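Local coordinates for DUF3299 domain-containing protein (Pseudomonas aeruginosa, PDB 4HSP) that is of unknown function but belongs to the DUF3299 family, which is grouped in the OB clan of small beta-barrel proteins, at residues Q113-E124 with Y135-E146. Numbering follows the deposited sequence.
With EDO (1,2-ethanediol), chain J.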
ATOM      1  N   GLN A 113       4.022   7.526  -0.360  1.00 61.45           N
ATOM      2  CA  GLN A 113       4.149   8.910   0.103  1.00 59.33           C
ATOM      3  C   GLN A 113       4.869   9.764  -0.926  1.00 59.18           C
ATOM      4  O   GLN A 113       5.605   9.206  -1.765  1.00 56.65           O
ATOM      5  CB  GLN A 113       4.908   8.933   1.451  1.00 61.89           C
ATOM      6  CG  GLN A 113       6.398   8.655   1.348  1.00 70.22           C
ATOM      7  CD  GLN A 113       6.970   8.187   2.646  1.00 78.60           C
ATOM      8  OE1 GLN A 113       6.958   8.883   3.662  1.00 76.88           O
ATOM      9  NE2 GLN A 113       7.490   6.989   2.628  1.00 70.52           N
ATOM     10  N   PRO A 114       4.695  11.117  -0.872  1.00 52.91           N
ATOM     11  CA  PRO A 114       5.467  11.964  -1.777  1.00 50.15           C
ATOM     12  C   PRO A 114       6.874  12.151  -1.227  1.00 53.29           C
ATOM     13  O   PRO A 114       7.134  11.894  -0.041  1.00 54.18           O
ATOM     14  CB  PRO A 114       4.668  13.271  -1.813  1.00 50.32           C
ATOM     15  CG  PRO A 114       3.854  13.278  -0.572  1.00 55.31           C
ATOM     16  CD  PRO A 114       3.929  11.942   0.092  1.00 53.04           C
ATOM     17  N   PHE A 115       7.778  12.581  -2.095  1.00 49.05           N
ATOM     18  CA  PHE A 115       9.172  12.852  -1.768  1.00 49.49           C
ATOM     19  C   PHE A 115       9.627  14.188  -2.295  1.00 51.51           C
ATOM     20  O   PHE A 115       8.988  14.745  -3.170  1.00 50.08           O
ATOM     21  CB  PHE A 115      10.075  11.782  -2.394  1.00 52.11           C
ATOM     22  CG  PHE A 115       9.961  10.417  -1.777  1.00 54.94           C
ATOM     23  CD1 PHE A 115       8.957   9.535  -2.176  1.00 56.17           C
ATOM     24  CD2 PHE A 115      10.872   9.994  -0.821  1.00 57.84           C
ATOM     25  CE1 PHE A 115       8.842   8.273  -1.596  1.00 57.52           C
ATOM     26  CE2 PHE A 115      10.750   8.732  -0.237  1.00 61.59           C
ATOM     27  CZ  PHE A 115       9.735   7.883  -0.629  1.00 58.89           C
ATOM     28  N   TRP A 116      10.746  14.684  -1.754  1.00 49.61           N
ATOM     29  CA  TRP A 116      11.552  15.798  -2.239  1.00 49.66           C
ATOM     30  C   TRP A 116      12.727  15.170  -3.007  1.00 51.91           C
ATOM     31  O   TRP A 116      13.439  14.335  -2.451  1.00 49.74           O
ATOM     32  CB  TRP A 116      12.074  16.704  -1.089  1.00 49.78           C
ATOM     33  CG  TRP A 116      11.037  17.599  -0.488  1.00 50.14           C
ATOM     34  CD1 TRP A 116      10.440  17.467   0.735  1.00 53.32           C
ATOM     35  CD2 TRP A 116      10.418  18.724  -1.120  1.00 48.86           C
ATOM     36  NE1 TRP A 116       9.447  18.407   0.879  1.00 52.51           N
ATOM     37  CE2 TRP A 116       9.417  19.200  -0.242  1.00 52.74           C
ATOM     38  CE3 TRP A 116      10.607  19.378  -2.352  1.00 49.18           C
ATOM     39  CZ2 TRP A 116       8.639  20.323  -0.538  1.00 50.68           C
ATOM     40  CZ3 TRP A 116       9.826  20.483  -2.650  1.00 49.35           C
ATOM     41  CH2 TRP A 116       8.831  20.925  -1.767  1.00 49.58           C
ATOM     42  N   VAL A 117      12.871  15.497  -4.295  1.00 50.04           N
ATOM     43  CA  VAL A 117      14.006  15.035  -5.103  1.00 51.29           C
ATOM     44  C   VAL A 117      14.901  16.269  -5.405  1.00 57.08           C
ATOM     45  O   VAL A 117      14.460  17.195  -6.086  1.00 56.11           O
ATOM     46  CB  VAL A 117      13.609  14.278  -6.405  1.00 52.74           C
ATOM     47  CG1 VAL A 117      14.855  13.890  -7.187  1.00 53.32           C
ATOM     48  CG2 VAL A 117      12.747  13.052  -6.116  1.00 51.35           C
ATOM     49  N   GLU A 118      16.129  16.266  -4.897  1.00 56.06           N
ATOM     50  CA  GLU A 118      17.142  17.305  -5.119  1.00 57.13           C
ATOM     51  C   GLU A 118      18.244  16.760  -5.982  1.00 62.95           C
ATOM     52  O   GLU A 118      18.684  15.631  -5.755  1.00 64.81           O
ATOM     53  CB  GLU A 118      17.768  17.770  -3.780  1.00 60.02           C
ATOM     54  CG  GLU A 118      16.769  18.216  -2.725  1.00 74.63           C
ATOM     55  CD  GLU A 118      17.353  18.574  -1.373  1.00 97.89           C
ATOM     56  OE1 GLU A 118      18.553  18.926  -1.318  1.00 83.96           O
ATOM     57  OE2 GLU A 118      16.602  18.530  -0.370  1.00 98.14           O
ATOM     58  N   GLY A 119      18.771  17.578  -6.882  1.00 58.73           N
ATOM     59  CA  GLY A 119      19.907  17.178  -7.711  1.00 58.83           C
ATOM     60  C   GLY A 119      20.137  18.047  -8.923  1.00 59.70           C
ATOM     61  O   GLY A 119      19.500  19.078  -9.064  1.00 57.09           O
ATOM     62  N   THR A 120      21.059  17.648  -9.799  1.00 59.60           N
ATOM     63  CA  THR A 120      21.366  18.374 -11.037  1.00 59.21           C
ATOM     64  C   THR A 120      20.206  18.150 -11.999  1.00 61.31           C
ATOM     65  O   THR A 120      19.822  17.006 -12.270  1.00 61.75           O
ATOM     66  CB  THR A 120      22.735  17.936 -11.607  1.00 65.04           C
ATOM     67  OG1 THR A 120      23.717  18.046 -10.571  1.00 69.53           O
ATOM     68  CG2 THR A 120      23.155  18.762 -12.828  1.00 56.97           C
ATOM     69  N   PHE A 121      19.645  19.255 -12.489  1.00 55.82           N
ATOM     70  CA  PHE A 121      18.482  19.298 -13.351  1.00 53.66           C
ATOM     71  C   PHE A 121      18.872  19.602 -14.786  1.00 59.08           C
ATOM     72  O   PHE A 121      19.481  20.624 -15.051  1.00 60.66           O
ATOM     73  CB  PHE A 121      17.506  20.357 -12.807  1.00 54.12           C
ATOM     74  CG  PHE A 121      16.107  20.291 -13.361  1.00 53.71           C
ATOM     75  CD1 PHE A 121      15.186  19.387 -12.856  1.00 56.41           C
ATOM     76  CD2 PHE A 121      15.707  21.135 -14.383  1.00 55.29           C
ATOM     77  CE1 PHE A 121      13.878  19.352 -13.344  1.00 55.69           C
ATOM     78  CE2 PHE A 121      14.410  21.068 -14.901  1.00 56.43           C
ATOM     79  CZ  PHE A 121      13.498  20.198 -14.361  1.00 53.39           C
ATOM     80  N   LYS A 122      18.455  18.743 -15.715  1.00 57.19           N
ATOM     81  CA  LYS A 122      18.734  18.823 -17.151  1.00 59.06           C
ATOM     82  C   LYS A 122      17.464  18.884 -17.989  1.00 61.47           C
ATOM     83  O   LYS A 122      16.506  18.150 -17.728  1.00 60.01           O
ATOM     84  CB  LYS A 122      19.516  17.563 -17.603  1.00 64.78           C
ATOM     85  CG  LYS A 122      21.019  17.623 -17.568  1.00 88.54           C
ATOM     86  CD  LYS A 122      21.560  16.461 -18.422  1.00106.28           C
ATOM     87  CE  LYS A 122      22.164  16.913 -19.740  1.00122.03           C
ATOM     88  NZ  LYS A 122      21.154  17.467 -20.688  1.00127.54           N
ATOM     89  N   VAL A 123      17.505  19.669 -19.058  1.00 59.83           N
ATOM     90  CA  VAL A 123      16.426  19.784 -20.032  1.00 59.06           C
ATOM     91  C   VAL A 123      16.881  18.915 -21.204  1.00 69.90           C
ATOM     92  O   VAL A 123      17.599  19.370 -22.103  1.00 71.81           O
ATOM     93  CB  VAL A 123      16.104  21.256 -20.401  1.00 61.64           C
ATOM     94  CG1 VAL A 123      14.986  21.317 -21.425  1.00 60.57           C
ATOM     95  CG2 VAL A 123      15.728  22.064 -19.161  1.00 59.67           C
ATOM     96  N   GLU A 124      16.570  17.616 -21.091  1.00 68.83           N
ATOM     97  CA  GLU A 124      16.957  16.554 -22.014  1.00 70.66           C
ATOM     98  C   GLU A 124      15.847  15.540 -22.089  1.00 73.14           C
ATOM     99  O   GLU A 124      15.265  15.181 -21.063  1.00 71.54           O
ATOM    100  CB  GLU A 124      18.252  15.890 -21.520  1.00 74.42           C
ATOM    101  CG  GLU A 124      18.954  15.013 -22.547  1.00 94.84           C
ATOM    102  CD  GLU A 124      19.996  14.040 -22.017  1.00127.51           C
ATOM    103  OE1 GLU A 124      20.685  14.362 -21.019  1.00128.79           O
ATOM    104  OE2 GLU A 124      20.128  12.948 -22.616  1.00122.73           O
ATOM    105  N   TYR A 135      12.452  16.374 -19.088  1.00 47.96           N
ATOM    106  CA  TYR A 135      13.413  16.695 -18.040  1.00 49.23           C
ATOM    107  C   TYR A 135      14.063  15.464 -17.448  1.00 54.27           C
ATOM    108  O   TYR A 135      13.447  14.400 -17.380  1.00 54.16           O
ATOM    109  CB  TYR A 135      12.730  17.485 -16.904  1.00 49.51           C
ATOM    110  CG  TYR A 135      12.043  18.745 -17.377  1.00 50.31           C
ATOM    111  CD1 TYR A 135      12.779  19.854 -17.790  1.00 52.72           C
ATOM    112  CD2 TYR A 135      10.651  18.812 -17.474  1.00 49.45           C
ATOM    113  CE1 TYR A 135      12.151  21.018 -18.238  1.00 51.16           C
ATOM    114  CE2 TYR A 135      10.014  19.971 -17.927  1.00 49.95           C
ATOM    115  CZ  TYR A 135      10.770  21.074 -18.300  1.00 52.27           C
ATOM    116  OH  TYR A 135      10.165  22.224 -18.737  1.00 51.68           O
ATOM    117  N   ARG A 136      15.315  15.633 -16.991  1.00 51.90           N
ATOM    118  CA  ARG A 136      16.110  14.607 -16.325  1.00 53.01           C
ATOM    119  C   ARG A 136      16.739  15.184 -15.049  1.00 60.73           C
ATOM    120  O   ARG A 136      16.975  16.393 -14.940  1.00 59.18           O
ATOM    121  CB  ARG A 136      17.206  14.034 -17.250  1.00 53.45           C
ATOM    122  CG  ARG A 136      16.723  13.257 -18.455  1.00 59.63           C
ATOM    123  CD  ARG A 136      17.892  12.876 -19.313  1.00 70.43           C
ATOM    124  NE  ARG A 136      18.330  11.507 -19.048  1.00 90.02           N
ATOM    125  CZ  ARG A 136      18.366  10.540 -19.961  1.00110.33           C
ATOM    126  NH1 ARG A 136      18.009  10.789 -21.218  1.00 92.70           N
ATOM    127  NH2 ARG A 136      18.768   9.321 -19.626  1.00107.13           N
HETATM  128  N   MSE A 137      17.033  14.305 -14.100  1.00 61.54           N
HETATM  129  CA  MSE A 137      17.656  14.671 -12.836  1.00 63.85           C
HETATM  130  C   MSE A 137      18.545  13.536 -12.322  1.00 68.79           C
HETATM  131  O   MSE A 137      18.170  12.360 -12.339  1.00 69.24           O
HETATM  132  CB  MSE A 137      16.577  15.024 -11.812  1.00 65.81           C
HETATM  133  CG  MSE A 137      17.069  15.583 -10.497  1.00 76.78           C
HETATM  134 SE   MSE A 137      15.630  16.684  -9.727  0.75 87.27          SE
HETATM  135  CE  MSE A 137      16.578  18.246  -9.669  1.00 85.28           C
ATOM    136  N   GLN A 138      19.742  13.909 -11.902  1.00 65.57           N
ATOM    137  CA  GLN A 138      20.696  13.046 -11.244  1.00 66.44           C
ATOM    138  C   GLN A 138      20.581  13.465  -9.798  1.00 69.25           C
ATOM    139  O   GLN A 138      21.078  14.526  -9.418  1.00 70.64           O
ATOM    140  CB  GLN A 138      22.102  13.219 -11.846  1.00 69.69           C
ATOM    141  CG  GLN A 138      23.143  12.252 -11.290  1.00 76.81           C
ATOM    142  CD  GLN A 138      22.832  10.796 -11.569  1.00 82.72           C
ATOM    143  OE1 GLN A 138      22.553  10.403 -12.707  1.00 72.58           O
ATOM    144  NE2 GLN A 138      22.893   9.964 -10.530  1.00 70.71           N
ATOM    145  N   ALA A 139      19.785  12.729  -9.037  1.00 63.06           N
ATOM    146  CA  ALA A 139      19.495  13.074  -7.659  1.00 62.58           C
ATOM    147  C   ALA A 139      20.687  12.874  -6.698  1.00 72.34           C
ATOM    148  O   ALA A 139      21.383  11.853  -6.748  1.00 75.83           O
ATOM    149  CB  ALA A 139      18.297  12.286  -7.164  1.00 61.53           C
ATOM    150  N   SER A 140      20.876  13.875  -5.811  1.00 68.70           N
ATOM    151  CA  SER A 140      21.822  13.943  -4.693  1.00 70.46           C
ATOM    152  C   SER A 140      21.123  13.453  -3.426  1.00 73.68           C
ATOM    153  O   SER A 140      21.765  12.896  -2.527  1.00 76.72           O
ATOM    154  CB  SER A 140      22.291  15.386  -4.459  1.00 73.49           C
ATOM    155  OG  SER A 140      22.518  16.144  -5.637  1.00 84.46           O
ATOM    156  N   LYS A 141      19.797  13.725  -3.340  1.00 65.22           N
ATOM    157  CA  LYS A 141      18.959  13.415  -2.192  1.00 63.05           C
ATOM    158  C   LYS A 141      17.511  13.170  -2.604  1.00 63.54           C
ATOM    159  O   LYS A 141      16.938  13.914  -3.411  1.00 61.93           O
ATOM    160  CB  LYS A 141      19.030  14.590  -1.212  1.00 64.20           C
ATOM    161  CG  LYS A 141      18.673  14.298   0.231  1.00 73.97           C
ATOM    162  CD  LYS A 141      18.550  15.631   0.978  1.00 85.96           C
ATOM    163  CE  LYS A 141      18.695  15.544   2.477  1.00101.76           C
ATOM    164  NZ  LYS A 141      18.155  16.763   3.138  1.00108.45           N
ATOM    165  N   VAL A 142      16.940  12.097  -2.052  1.00 58.45           N
ATOM    166  CA  VAL A 142      15.544  11.683  -2.182  1.00 55.89           C
ATOM    167  C   VAL A 142      15.083  11.484  -0.753  1.00 64.02           C
ATOM    168  O   VAL A 142      15.590  10.614  -0.050  1.00 68.48           O
ATOM    169  CB  VAL A 142      15.276  10.471  -3.095  1.00 58.08           C
ATOM    170  CG1 VAL A 142      13.770  10.265  -3.264  1.00 56.40           C
ATOM    171  CG2 VAL A 142      15.946  10.663  -4.457  1.00 57.34           C
ATOM    172  N   THR A 143      14.246  12.385  -0.285  1.00 59.45           N
ATOM    173  CA  THR A 143      13.798  12.434   1.094  1.00 59.88           C
ATOM    174  C   THR A 143      12.288  12.550   1.124  1.00 61.92           C
ATOM    175  O   THR A 143      11.718  13.265   0.296  1.00 57.74           O
ATOM    176  CB  THR A 143      14.486  13.609   1.847  1.00 71.68           C
ATOM    177  OG1 THR A 143      14.741  14.717   0.966  1.00 66.89           O
ATOM    178  CG2 THR A 143      15.789  13.186   2.478  1.00 78.83           C
ATOM    179  N   PRO A 144      11.616  11.854   2.077  1.00 60.22           N
ATOM    180  CA  PRO A 144      10.151  11.952   2.149  1.00 58.21           C
ATOM    181  C   PRO A 144       9.673  13.376   2.394  1.00 60.77           C
ATOM    182  O   PRO A 144      10.331  14.147   3.099  1.00 61.53           O
ATOM    183  CB  PRO A 144       9.789  11.035   3.323  1.00 61.65           C
ATOM    184  CG  PRO A 144      10.979  10.084   3.467  1.00 67.09           C
ATOM    185  CD  PRO A 144      12.155  10.954   3.127  1.00 62.82           C
ATOM    186  N   TYR A 145       8.551  13.734   1.744  1.00 55.60           N
ATOM    187  CA  TYR A 145       7.859  15.015   1.883  1.00 54.64           C
ATOM    188  C   TYR A 145       7.259  15.029   3.273  1.00 63.37           C
ATOM    189  O   TYR A 145       6.420  14.183   3.604  1.00 63.69           O
ATOM    190  CB  TYR A 145       6.789  15.148   0.787  1.00 52.75           C
ATOM    191  CG  TYR A 145       6.055  16.467   0.724  1.00 53.14           C
ATOM    192  CD1 TYR A 145       4.931  16.703   1.517  1.00 54.31           C
ATOM    193  CD2 TYR A 145       6.389  17.426  -0.229  1.00 53.25           C
ATOM    194  CE1 TYR A 145       4.214  17.895   1.421  1.00 51.46           C
ATOM    195  CE2 TYR A 145       5.659  18.609  -0.356  1.00 52.54           C
ATOM    196  CZ  TYR A 145       4.582  18.845   0.482  1.00 55.85           C
ATOM    197  OH  TYR A 145       3.868  20.003   0.340  1.00 53.77           O
ATOM    198  N   GLU A 146       7.732  15.939   4.108  1.00 63.28           N
ATOM    199  CA  GLU A 146       7.270  15.978   5.476  1.00 65.72           C
ATOM    200  C   GLU A 146       6.102  16.929   5.618  1.00 70.36           C
ATOM    201  O   GLU A 146       6.153  18.095   5.168  1.00 69.50           O
ATOM    202  CB  GLU A 146       8.404  16.350   6.436  1.00 69.29           C
ATOM    203  CG  GLU A 146       9.472  15.268   6.595  1.00 92.36           C
ATOM    204  CD  GLU A 146       9.175  14.058   7.475  1.00131.20           C
ATOM    205  OE1 GLU A 146       8.092  14.015   8.107  1.00143.60           O
ATOM    206  OE2 GLU A 146      10.043  13.154   7.540  1.00120.88           O
TER
HETATM  207  C1  EDO J 209      19.819  10.963 -16.064  1.00 92.35           C
HETATM  208  O1  EDO J 209      18.391  11.072 -15.957  1.00 91.98           O
HETATM  209  C2  EDO J 209      20.571  12.059 -15.246  1.00 91.57           C
HETATM  210  O2  EDO J 209      20.788  13.216 -16.053  1.00 90.54           O
HETATM  211  O   HOH W   1       7.500  19.278   3.040  1.00 69.22           O
HETATM  212  O   HOH W   2      23.811  15.157  -8.769  1.00 71.25           O
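Backbone hydrogen bonds pair Trp116 with Thr143, Glu118 with Lys141, Thr120 with Gln138 and Lys122 with Arg136, fixing an antiparallel register; Tyr145 N extends it to Pro114 O. The register slips by one residue beside Gly119, where Glu118 O accepts from two successive amides, Ser140 N at 2.8 Å and Lys141 N at 3.3 Å. That is a classic beta bulge. Both chains turn here: strand 115-118 runs antiparallel to 141-144, as 120-122 does to 135-139, but 115-118 lies at 93° to 135-139. Such a bend in a two-strand ribbon is consistent with the curled sheet of an OB-like barrel, and strand 55-68 pairs with 115-118 and 120-122 along their other edge.

Apolar packing covers the face bearing Val117 and Phe121. Selenomethionine Met137 has CG anti to the backbone N (chi1 -173°) and a bend at chi3, which carries CE to the edge of the Phe121 ring, 3.7 Å from CD1, while SE meets Val117 CG1 at 3.9 Å.

Two aromatic pairs are nearly parallel but slid apart, with little overlap. The Phe121 and Tyr135 ring centroids are 5.2 Å apart; Tyr135 OH bonds to Leu11 O and Val49 N. At the other end, Tyr145 CD2 lies over one face of the Trp116 indole, toward its rim, the Tyr145 ring and the indole's five-membered ring being 19° from parallel. Water bridges Trp116 NE1 to Glu146 O, and Tyr145 OH bonds to Pro24 O of the second subunit, placing this end at a subunit contact.

Among charged groups, Glu124 OE2 forms a salt bridge to Arg136 NH1 at 3.3 Å from well outside the guanidinium plane, so the attraction is electrostatic. Arg136 NE instead donates to O1 of a 1,2-ethanediol, probably from the crystallisation liquor.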